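Long-range contact in similar to yteR (Bacilus subtilis) (Clostridium acetobutylicum, PDB 4WU0), which probably hydrolyses unsaturated rhamnogalacturonan fragments of pectin, as a family GH105 glycoside hydrolase related to YteR: residues L262-V271 against A294-F302. Numbering follows the deposited sequence.
Sequences LEASGSSMIV and AYKGLINEF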
loop_
_atom_site.group_PDB
_atom_site.type_symbol
_atom_site.label_atom_id
_atom_site.label_comp_id
_atom_site.label_asym_id
_atom_site.label_seq_id
_atom_site.Cartn_x
_atom_site.Cartn_y
_atom_site.Cartn_z
ATOM N N LEU A 262 3.096 -2.510 18.427
ATOM C CA LEU A 262 3.139 -3.360 17.250
ATOM C C LEU A 262 1.898 -3.078 16.431
ATOM O O LEU A 262 0.780 -3.144 16.948
ATOM C CB LEU A 262 3.201 -4.840 17.685
ATOM C CG LEU A 262 4.376 -5.210 18.585
ATOM C CD1 LEU A 262 4.251 -6.643 19.070
ATOM C CD2 LEU A 262 5.695 -5.022 17.854
ATOM N N GLU A 263 2.091 -2.755 15.153
ATOM C CA GLU A 263 1.002 -2.237 14.327
ATOM C C GLU A 263 0.740 -3.159 13.137
ATOM O O GLU A 263 1.662 -3.600 12.437
ATOM C CB GLU A 263 1.311 -0.791 13.910
ATOM C CG GLU A 263 0.133 -0.035 13.314
ATOM C CD GLU A 263 -0.145 -0.370 11.858
ATOM O OE1 GLU A 263 0.827 -0.590 11.120
ATOM O OE2 GLU A 263 -1.342 -0.385 11.430
ATOM N N ALA A 264 -0.537 -3.450 12.915
ATOM C CA ALA A 264 -0.929 -4.561 12.047
ATOM C C ALA A 264 -0.841 -4.275 10.562
ATOM O O ALA A 264 -0.520 -5.178 9.769
ATOM C CB ALA A 264 -2.349 -5.009 12.389
ATOM N N SER A 265 -1.193 -3.061 10.142
ATOM C CA SER A 265 -1.231 -2.802 8.717
ATOM C C SER A 265 0.178 -2.761 8.121
ATOM O O SER A 265 0.443 -3.435 7.132
ATOM C CB SER A 265 -2.052 -1.552 8.384
ATOM O OG SER A 265 -1.397 -0.361 8.770
ATOM N N GLY A 266 1.081 -2.005 8.728
ATOM C CA GLY A 266 2.461 -1.994 8.271
ATOM C C GLY A 266 3.094 -3.383 8.338
ATOM O O GLY A 266 3.746 -3.811 7.385
ATOM N N SER A 267 2.879 -4.114 9.430
ATOM C CA SER A 267 3.438 -5.454 9.565
ATOM C C SER A 267 2.934 -6.377 8.467
ATOM O O SER A 267 3.704 -7.139 7.901
ATOM C CB SER A 267 3.097 -6.043 10.944
ATOM O OG SER A 267 3.771 -5.335 11.974
ATOM N N SER A 268 1.641 -6.314 8.160
ATOM C CA SER A 268 1.070 -7.175 7.123
ATOM C C SER A 268 1.645 -6.854 5.748
ATOM O O SER A 268 1.898 -7.750 4.932
ATOM C CB SER A 268 -0.456 -7.046 7.096
ATOM O OG SER A 268 -1.062 -7.608 8.259
ATOM N N MET A 269 1.808 -5.564 5.485
ATOM C CA MET A 269 2.352 -5.100 4.206
ATOM C C MET A 269 3.777 -5.603 4.037
ATOM O O MET A 269 4.167 -6.045 2.945
ATOM C CB MET A 269 2.358 -3.588 4.156
ATOM C CG MET A 269 1.015 -2.976 4.039
ATOM S SD MET A 269 1.126 -1.186 3.943
ATOM C CE MET A 269 -0.611 -0.806 3.983
ATOM N N ILE A 270 4.538 -5.550 5.121
ATOM C CA ILE A 270 5.940 -5.985 5.087
ATOM C C ILE A 270 5.997 -7.488 4.845
ATOM O O ILE A 270 6.810 -7.972 4.061
ATOM C CB ILE A 270 6.666 -5.600 6.387
ATOM C CG1 ILE A 270 6.754 -4.079 6.468
ATOM C CG2 ILE A 270 8.049 -6.239 6.480
ATOM C CD1 ILE A 270 7.097 -3.518 7.824
ATOM N N VAL A 271 5.149 -8.248 5.536
ATOM C CA VAL A 271 5.131 -9.702 5.351
ATOM C C VAL A 271 4.735 -10.075 3.925
ATOM O O VAL A 271 5.310 -10.979 3.324
ATOM C CB VAL A 271 4.180 -10.357 6.376
ATOM C CG1 VAL A 271 3.966 -11.853 6.060
ATOM C CG2 VAL A 271 4.785 -10.193 7.771
ATOM N N ALA A 294 7.198 -14.552 10.422
ATOM C CA ALA A 294 6.610 -13.224 10.550
ATOM C C ALA A 294 5.111 -13.273 10.265
ATOM O O ALA A 294 4.321 -12.623 10.958
ATOM C CB ALA A 294 7.310 -12.212 9.617
ATOM N N TYR A 295 4.721 -14.041 9.249
ATOM C CA TYR A 295 3.315 -14.246 8.966
ATOM C C TYR A 295 2.590 -14.823 10.169
ATOM O O TYR A 295 1.523 -14.343 10.547
ATOM C CB TYR A 295 3.090 -15.160 7.760
ATOM C CG TYR A 295 1.619 -15.331 7.518
ATOM C CD1 TYR A 295 0.875 -14.324 6.924
ATOM C CD2 TYR A 295 0.950 -16.472 7.930
ATOM C CE1 TYR A 295 -0.486 -14.461 6.749
ATOM C CE2 TYR A 295 -0.411 -16.611 7.755
ATOM C CZ TYR A 295 -1.125 -15.601 7.163
ATOM O OH TYR A 295 -2.485 -15.761 6.978
ATOM N N LYS A 296 3.132 -15.874 10.766
ATOM C CA LYS A 296 2.498 -16.448 11.937
ATOM C C LYS A 296 2.432 -15.426 13.088
ATOM O O LYS A 296 1.489 -15.417 13.880
ATOM C CB LYS A 296 3.224 -17.728 12.349
ATOM C CG LYS A 296 2.816 -18.897 11.453
ATOM C CD LYS A 296 3.350 -20.218 11.912
ATOM C CE LYS A 296 4.844 -20.217 11.794
ATOM N NZ LYS A 296 5.461 -21.550 12.070
ATOM N N GLY A 297 3.412 -14.529 13.135
ATOM C CA GLY A 297 3.390 -13.435 14.084
ATOM C C GLY A 297 2.217 -12.497 13.891
ATOM O O GLY A 297 1.659 -11.974 14.846
ATOM N N LEU A 298 1.826 -12.254 12.647
ATOM C CA LEU A 298 0.627 -11.448 12.410
ATOM C C LEU A 298 -0.604 -12.079 13.082
ATOM O O LEU A 298 -1.438 -11.400 13.688
ATOM C CB LEU A 298 0.354 -11.337 10.915
ATOM C CG LEU A 298 1.420 -10.759 10.009
ATOM C CD1 LEU A 298 0.930 -10.840 8.575
ATOM C CD2 LEU A 298 1.679 -9.326 10.387
ATOM N N ILE A 299 -0.759 -13.378 12.921
ATOM C CA ILE A 299 -1.896 -14.090 13.494
ATOM C C ILE A 299 -1.840 -14.009 15.010
ATOM O O ILE A 299 -2.850 -13.716 15.679
ATOM C CB ILE A 299 -1.890 -15.577 13.097
ATOM C CG1 ILE A 299 -1.853 -15.747 11.572
ATOM C CG2 ILE A 299 -3.078 -16.317 13.695
ATOM C CD1 ILE A 299 -2.992 -15.133 10.840
ATOM N N ASN A 300 -0.665 -14.312 15.564
ATOM C CA ASN A 300 -0.506 -14.309 17.013
ATOM C C ASN A 300 -0.813 -12.935 17.632
ATOM O O ASN A 300 -1.491 -12.838 18.651
ATOM C CB ASN A 300 0.917 -14.724 17.404
ATOM C CG ASN A 300 1.215 -16.173 17.086
ATOM O OD1 ASN A 300 0.309 -17.001 16.982
ATOM N ND2 ASN A 300 2.501 -16.492 16.952
ATOM N N GLU A 301 -0.303 -11.870 17.032
ATOM C CA GLU A 301 -0.421 -10.548 17.640
ATOM C C GLU A 301 -1.738 -9.851 17.343
ATOM O O GLU A 301 -2.210 -9.036 18.149
ATOM C CB GLU A 301 0.696 -9.637 17.160
ATOM C CG GLU A 301 2.084 -10.097 17.532
ATOM C CD GLU A 301 2.292 -10.280 19.023
ATOM O OE1 GLU A 301 1.815 -9.435 19.794
ATOM O OE2 GLU A 301 2.946 -11.263 19.418
ATOM N N PHE A 302 -2.310 -10.118 16.174
ATOM C CA PHE A 302 -3.360 -9.234 15.649
ATOM C C PHE A 302 -4.726 -9.883 15.381
ATOM O O PHE A 302 -5.714 -9.172 15.203
ATOM C CB PHE A 302 -2.876 -8.548 14.389
ATOM C CG PHE A 302 -1.583 -7.792 14.550
ATOM C CD1 PHE A 302 -1.411 -6.860 15.557
ATOM C CD2 PHE A 302 -0.542 -8.012 13.668
ATOM C CE1 PHE A 302 -0.233 -6.172 15.669
ATOM C CE2 PHE A 302 0.645 -7.324 13.794
ATOM C CZ PHE A 302 0.794 -6.392 14.775
#
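F302, at the C-terminal end of helix 288-302, lies against the start of helix 264-279. F302 CB sits 4.1 Å from A264 CB. A264 CB stands over one face of the F302 ring, 3.7 Å from its centroid and 13° off the normal, a CH-pi contact. E301 CB covers the opposite face, which leaves the ring sandwiched. Further out, CE2 meets A264 CA and, more loosely, S267 CB. F302 CE1, at the ring edge, lies 3.4 Å from L262 O, near the ring plane. CZ, at the tip, reaches the carbonyl carbon of E263 and the CB of L262.

One turn back, L298 takes over. L298 CD2 packs on S267 CB at 3.6 Å, and CD1 turns to S268 OG and V271 CB. V271 then spreads its two methyls, with CG1 anti to the backbone N (chi1 171°). CG1 meets the CB of Y295 and CG2 the CB of A294. Segments 264-271 and 294-302 run nearly antiparallel, 157° between directions, with axes 9.7 Å apart at closest approach.

No hydrogen bond crosses between the two segments. S268 OG donates to A264 O; S267 OG donates to E263 O at 2.8 Å and also bonds to W248 N. E263 is the N-cap: its carboxylate accepts from S265 N (OE2) and G266 N (OE1). Strand 311-317 and helix 345-360 pack around the pair, within the (α/α)6 barrel known for this glycoside hydrolase family. With the S267 and S268 hydroxyls bonded to carbonyls of their own segment, adhesion between the segments rests on apolar and CH-pi packing.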